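Side-chain contacts in SH3 domain-containing protein (PDB 4NQI), which remodels membranes through its N-terminal I-BAR domain, the part described here, in osmoregulation, phagocytosis and cytokinesis, and probably binds phosphatidylinositol lipids: residues 59-62 against 63-67; 97-100 against 101-105. All coordinates share one frame; numbering follows the deposited sequence.

Contact 1: 59-62 against 63-67; sequences LADT and LTRLT
Ala60 and Thr64 lead a local, turn-to-turn contact in the C-terminal part of helix 15-64, in which hydroxyls and backbone N-H groups share carbonyl oxygens. Ala60 O takes the backbone bond from Thr64 N at 3.1 Å and a second bond from Thr64 OG1 at 3.2 Å. The hydroxyl comes in above the carbonyl plane, 37° out of it. It can do so because OG1 stands beside its own backbone N, anti to the carbonyl carbon (chi1 -63°). A valine at this position would probably leave Ala60 O with the backbone bond but without the hydroxyl grip. One residue earlier, Leu63 N bonds to Leu59 O at 3.2 Å. The same oxygen is held by Thr62 OG1 at 2.7 Å, so it too serves two donors. Thr62 places OG1 between its backbone N and its carbonyl carbon, turned back toward the preceding turn.

This helix belongs to the elongated helical bundle of the I-BAR domain, which pairs with a second subunit. Leu63 lies against Leu81 and Ala82 of helix 72-140 and also meets Phe191 of the second subunit. Thr62 packs on Val38 of that subunit.

On the exposed flank, Arg65 N bonds to Asp61 O at 3.0 Å. The aliphatic part of the arginine runs past the aspartate, with Arg65 CD 3.7 Å from Asp61 OD2. The nearest charged atoms, Asp61 OD2 and Arg65 NE, stay 5.0 Å apart, too far for a salt bridge. Any attraction between them is therefore likely to be modest.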
loop_
_atom_site.group_PDB
_atom_site.type_symbol
_atom_site.label_atom_id
_atom_site.label_comp_id
_atom_site.label_asym_id
_atom_site.label_seq_id
_atom_site.Cartn_x
_atom_site.Cartn_y
_atom_site.Cartn_z
ATOM N N LEU B 59 -11.822 -5.532 8.706
ATOM C CA LEU B 59 -11.552 -4.467 9.670
ATOM C C LEU B 59 -12.581 -3.345 9.557
ATOM O O LEU B 59 -13.098 -2.866 10.568
ATOM C CB LEU B 59 -10.136 -3.912 9.483
ATOM C CG LEU B 59 -9.772 -2.667 10.299
ATOM C CD1 LEU B 59 -9.952 -2.914 11.791
ATOM C CD2 LEU B 59 -8.347 -2.215 10.007
ATOM N N ALA B 60 -12.874 -2.940 8.325
ATOM C CA ALA B 60 -13.902 -1.936 8.070
ATOM C C ALA B 60 -15.257 -2.348 8.654
ATOM O O ALA B 60 -15.960 -1.525 9.243
ATOM C CB ALA B 60 -14.024 -1.671 6.577
ATOM N N ASP B 61 -15.613 -3.621 8.490
ATOM C CA ASP B 61 -16.894 -4.130 8.974
ATOM C C ASP B 61 -16.990 -4.122 10.500
ATOM O O ASP B 61 -18.053 -3.835 11.055
ATOM C CB ASP B 61 -17.159 -5.539 8.436
ATOM C CG ASP B 61 -18.527 -6.071 8.835
ATOM O OD1 ASP B 61 -19.525 -5.701 8.183
ATOM O OD2 ASP B 61 -18.604 -6.865 9.798
ATOM N N THR B 62 -15.884 -4.436 11.172
ATOM C CA THR B 62 -15.852 -4.418 12.634
ATOM C C THR B 62 -16.054 -3.002 13.165
ATOM O O THR B 62 -16.645 -2.807 14.226
ATOM C CB THR B 62 -14.538 -5.007 13.204
ATOM O OG1 THR B 62 -13.439 -4.141 12.897
ATOM C CG2 THR B 62 -14.273 -6.385 12.627
ATOM N N LEU B 63 -15.559 -2.017 12.420
ATOM C CA LEU B 63 -15.727 -0.616 12.789
ATOM C C LEU B 63 -17.175 -0.171 12.592
ATOM O O LEU B 63 -17.714 0.587 13.401
ATOM C CB LEU B 63 -14.780 0.272 11.978
ATOM C CG LEU B 63 -13.290 0.114 12.294
ATOM C CD1 LEU B 63 -12.429 0.851 11.281
ATOM C CD2 LEU B 63 -12.989 0.621 13.692
ATOM N N THR B 64 -17.797 -0.648 11.515
ATOM C CA THR B 64 -19.207 -0.374 11.247
ATOM C C THR B 64 -20.083 -0.938 12.363
ATOM O O THR B 64 -21.055 -0.306 12.778
ATOM C CB THR B 64 -19.652 -0.970 9.892
ATOM O OG1 THR B 64 -18.926 -0.342 8.829
ATOM C CG2 THR B 64 -21.136 -0.751 9.666
ATOM N N ARG B 65 -19.724 -2.123 12.855
ATOM C CA ARG B 65 -20.500 -2.792 13.896
ATOM C C ARG B 65 -20.462 -2.060 15.241
ATOM O O ARG B 65 -21.284 -2.331 16.116
ATOM C CB ARG B 65 -20.046 -4.248 14.059
ATOM C CG ARG B 65 -20.382 -5.143 12.867
ATOM C CD ARG B 65 -20.062 -6.603 13.159
ATOM N NE ARG B 65 -20.788 -7.083 14.330
ATOM C CZ ARG B 65 -22.015 -7.592 14.291
ATOM N NH1 ARG B 65 -22.657 -7.694 13.134
ATOM N NH2 ARG B 65 -22.600 -7.999 15.408
ATOM N N LEU B 66 -19.515 -1.138 15.403
ATOM C CA LEU B 66 -19.469 -0.294 16.595
ATOM C C LEU B 66 -20.725 0.571 16.669
ATOM O O LEU B 66 -21.209 0.895 17.756
ATOM C CB LEU B 66 -18.232 0.611 16.578
ATOM C CG LEU B 66 -16.836 -0.012 16.648
ATOM C CD1 LEU B 66 -15.759 1.069 16.618
ATOM C CD2 LEU B 66 -16.683 -0.860 17.895
ATOM N N THR B 67 -21.250 0.926 15.499
ATOM C CA THR B 67 -22.399 1.824 15.388
ATOM C C THR B 67 -23.727 1.139 15.693
ATOM O O THR B 67 -24.782 1.772 15.623
ATOM C CB THR B 67 -22.487 2.444 13.983
ATOM O OG1 THR B 67 -22.803 1.421 13.029
ATOM C CG2 THR B 67 -21.169 3.100 13.608
#

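Contact 2: 97-100 against 101-105; sequences KVLL and NEFIT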
loop_
_atom_site.group_PDB
_atom_site.type_symbol
_atom_site.label_atom_id
_atom_site.label_comp_id
_atom_site.label_asym_id
_atom_site.label_seq_id
_atom_site.Cartn_x
_atom_site.Cartn_y
_atom_site.Cartn_z
ATOM N N LYS B 97 -5.065 -5.731 -9.383
ATOM C CA LYS B 97 -5.598 -6.177 -10.670
ATOM C C LYS B 97 -4.836 -5.556 -11.844
ATOM O O LYS B 97 -4.612 -6.217 -12.860
ATOM C CB LYS B 97 -7.083 -5.820 -10.781
ATOM C CG LYS B 97 -7.988 -6.440 -9.716
ATOM C CD LYS B 97 -8.350 -7.881 -10.047
ATOM C CE LYS B 97 -9.829 -8.158 -9.790
ATOM N NZ LYS B 97 -10.226 -7.932 -8.371
ATOM N N VAL B 98 -4.454 -4.287 -11.702
ATOM C CA VAL B 98 -3.688 -3.583 -12.731
ATOM C C VAL B 98 -2.314 -4.222 -12.925
ATOM O O VAL B 98 -1.882 -4.446 -14.056
ATOM C CB VAL B 98 -3.532 -2.083 -12.394
ATOM C CG1 VAL B 98 -2.471 -1.433 -13.273
ATOM C CG2 VAL B 98 -4.865 -1.358 -12.546
ATOM N N LEU B 99 -1.635 -4.514 -11.819
ATOM C CA LEU B 99 -0.343 -5.193 -11.857
ATOM C C LEU B 99 -0.462 -6.543 -12.561
ATOM O O LEU B 99 0.443 -6.955 -13.290
ATOM C CB LEU B 99 0.201 -5.386 -10.439
ATOM C CG LEU B 99 1.564 -6.078 -10.322
ATOM C CD1 LEU B 99 2.647 -5.247 -10.987
ATOM C CD2 LEU B 99 1.923 -6.363 -8.868
ATOM N N LEU B 100 -1.588 -7.220 -12.349
ATOM C CA LEU B 100 -1.835 -8.518 -12.972
ATOM C C LEU B 100 -2.193 -8.384 -14.452
ATOM O O LEU B 100 -1.656 -9.107 -15.293
ATOM C CB LEU B 100 -2.956 -9.263 -12.238
ATOM C CG LEU B 100 -3.331 -10.634 -12.810
ATOM C CD1 LEU B 100 -2.192 -11.620 -12.620
ATOM C CD2 LEU B 100 -4.619 -11.177 -12.196
ATOM N N ASN B 101 -3.104 -7.463 -14.760
ATOM C CA ASN B 101 -3.627 -7.313 -16.117
ATOM C C ASN B 101 -2.731 -6.498 -17.050
ATOM O O ASN B 101 -2.685 -6.757 -18.252
ATOM C CB ASN B 101 -5.026 -6.687 -16.082
ATOM C CG ASN B 101 -6.040 -7.555 -15.359
ATOM O OD1 ASN B 101 -5.980 -8.785 -15.419
ATOM N ND2 ASN B 101 -6.983 -6.916 -14.673
ATOM N N GLU B 102 -2.029 -5.512 -16.495
ATOM C CA GLU B 102 -1.246 -4.574 -17.299
ATOM C C GLU B 102 0.250 -4.889 -17.333
ATOM O O GLU B 102 0.961 -4.416 -18.222
ATOM C CB GLU B 102 -1.459 -3.136 -16.814
ATOM C CG GLU B 102 -2.919 -2.704 -16.713
ATOM C CD GLU B 102 -3.508 -2.308 -18.051
ATOM O OE1 GLU B 102 -2.778 -2.362 -19.065
ATOM O OE2 GLU B 102 -4.700 -1.938 -18.089
ATOM N N PHE B 103 0.731 -5.677 -16.371
ATOM C CA PHE B 103 2.141 -6.079 -16.360
ATOM C C PHE B 103 2.369 -7.589 -16.465
ATOM O O PHE B 103 2.947 -8.066 -17.442
ATOM C CB PHE B 103 2.869 -5.548 -15.121
ATOM C CG PHE B 103 4.268 -6.081 -14.976
ATOM C CD1 PHE B 103 5.244 -5.761 -15.909
ATOM C CD2 PHE B 103 4.608 -6.908 -13.916
ATOM C CE1 PHE B 103 6.534 -6.254 -15.786
ATOM C CE2 PHE B 103 5.895 -7.401 -13.785
ATOM C CZ PHE B 103 6.858 -7.074 -14.724
ATOM N N ILE B 104 1.925 -8.324 -15.447
ATOM C CA ILE B 104 2.207 -9.757 -15.318
ATOM C C ILE B 104 1.847 -10.582 -16.556
ATOM O O ILE B 104 2.716 -11.218 -17.155
ATOM C CB ILE B 104 1.525 -10.350 -14.063
ATOM C CG1 ILE B 104 2.207 -9.824 -12.799
ATOM C CG2 ILE B 104 1.565 -11.872 -14.093
ATOM C CD1 ILE B 104 1.405 -10.045 -11.535
ATOM N N THR B 105 0.573 -10.567 -16.938
ATOM C CA THR B 105 0.120 -11.312 -18.115
ATOM C C THR B 105 0.707 -10.801 -19.449
ATOM O O THR B 105 1.163 -11.604 -20.264
ATOM C CB THR B 105 -1.430 -11.405 -18.187
ATOM O OG1 THR B 105 -1.951 -11.804 -16.911
ATOM C CG2 THR B 105 -1.860 -12.409 -19.242
#
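The backbone bonds from Asn101-Thr105 back to Lys97-Leu100 change spacing along helix 72-140. Asn101 N bonds to Lys97 O and Glu102 N to Val98 O, both at 2.7 Å and both with the usual four-residue spacing. Phe103 N reaches Leu99 O only weakly. The main bond to that oxygen comes from Ile104 N at 3.0 Å, almost straight, with an N-H...O angle of 175°. Thr105 N then bonds to Leu100 O, again five residues back. This is a pi-type turn, a local widening of the helix by one residue. Thr105 OG1 adds a second bond to Leu100 O at 3.2 Å, from above the carbonyl plane. The threonine hydroxyl lies beside its own backbone N (chi1 -48°), which brings it over that carbonyl.

The apolar contacts lie mainly on the side of the turn that faces the bundle of the I-BAR domain. Leu99 and Phe103 run side by side and point the same way, and Leu99 CD1 meets the Phe103 ring at CD2, 3.9 Å away. The Phe103 ring also meets Phe195 edge-to-face and touches Phe191, both on helix 152-224. The Leu100 and Ile104 side chains cross at a slant, with Leu100 CD1 4.0 Å from Ile104 CG2. Ile104 CD1 also comes to 4.2 Å from Leu99 CG. Across from these groups is helix 15-64, where Leu99 packs on Tyr45 and Ile104 on Ile39.

The polar side chains are more exposed. Glu102 keeps CG beside its backbone N (chi1 -53°), which sets Glu102 CG 3.7 Å from Val98 CG1. Its aliphatic part lies against one methyl of the valine. Lys97 carries its ammonium away from the turn to a salt bridge with Asp93.

Contact 1 comes first along the chain, on helix 15-64, and closes before contact 2 opens on helix 72-140, the next helix. Their centres are 32 Å apart and their nearest atoms about 17 Å, so they do not touch. Both lie in the IRSp53/MIM homology domain. The centre of contact 2 is about 8 Å from the centre of the chain, where its helix packs on two others of the same subunit. The centre of contact 1 is about 35 Å from it, and contact 1 also reaches the second subunit. Contact 2 thus belongs to the packing of helices within one subunit, while contact 1 joins such packing to the dimer interface of this elongated membrane-remodelling domain.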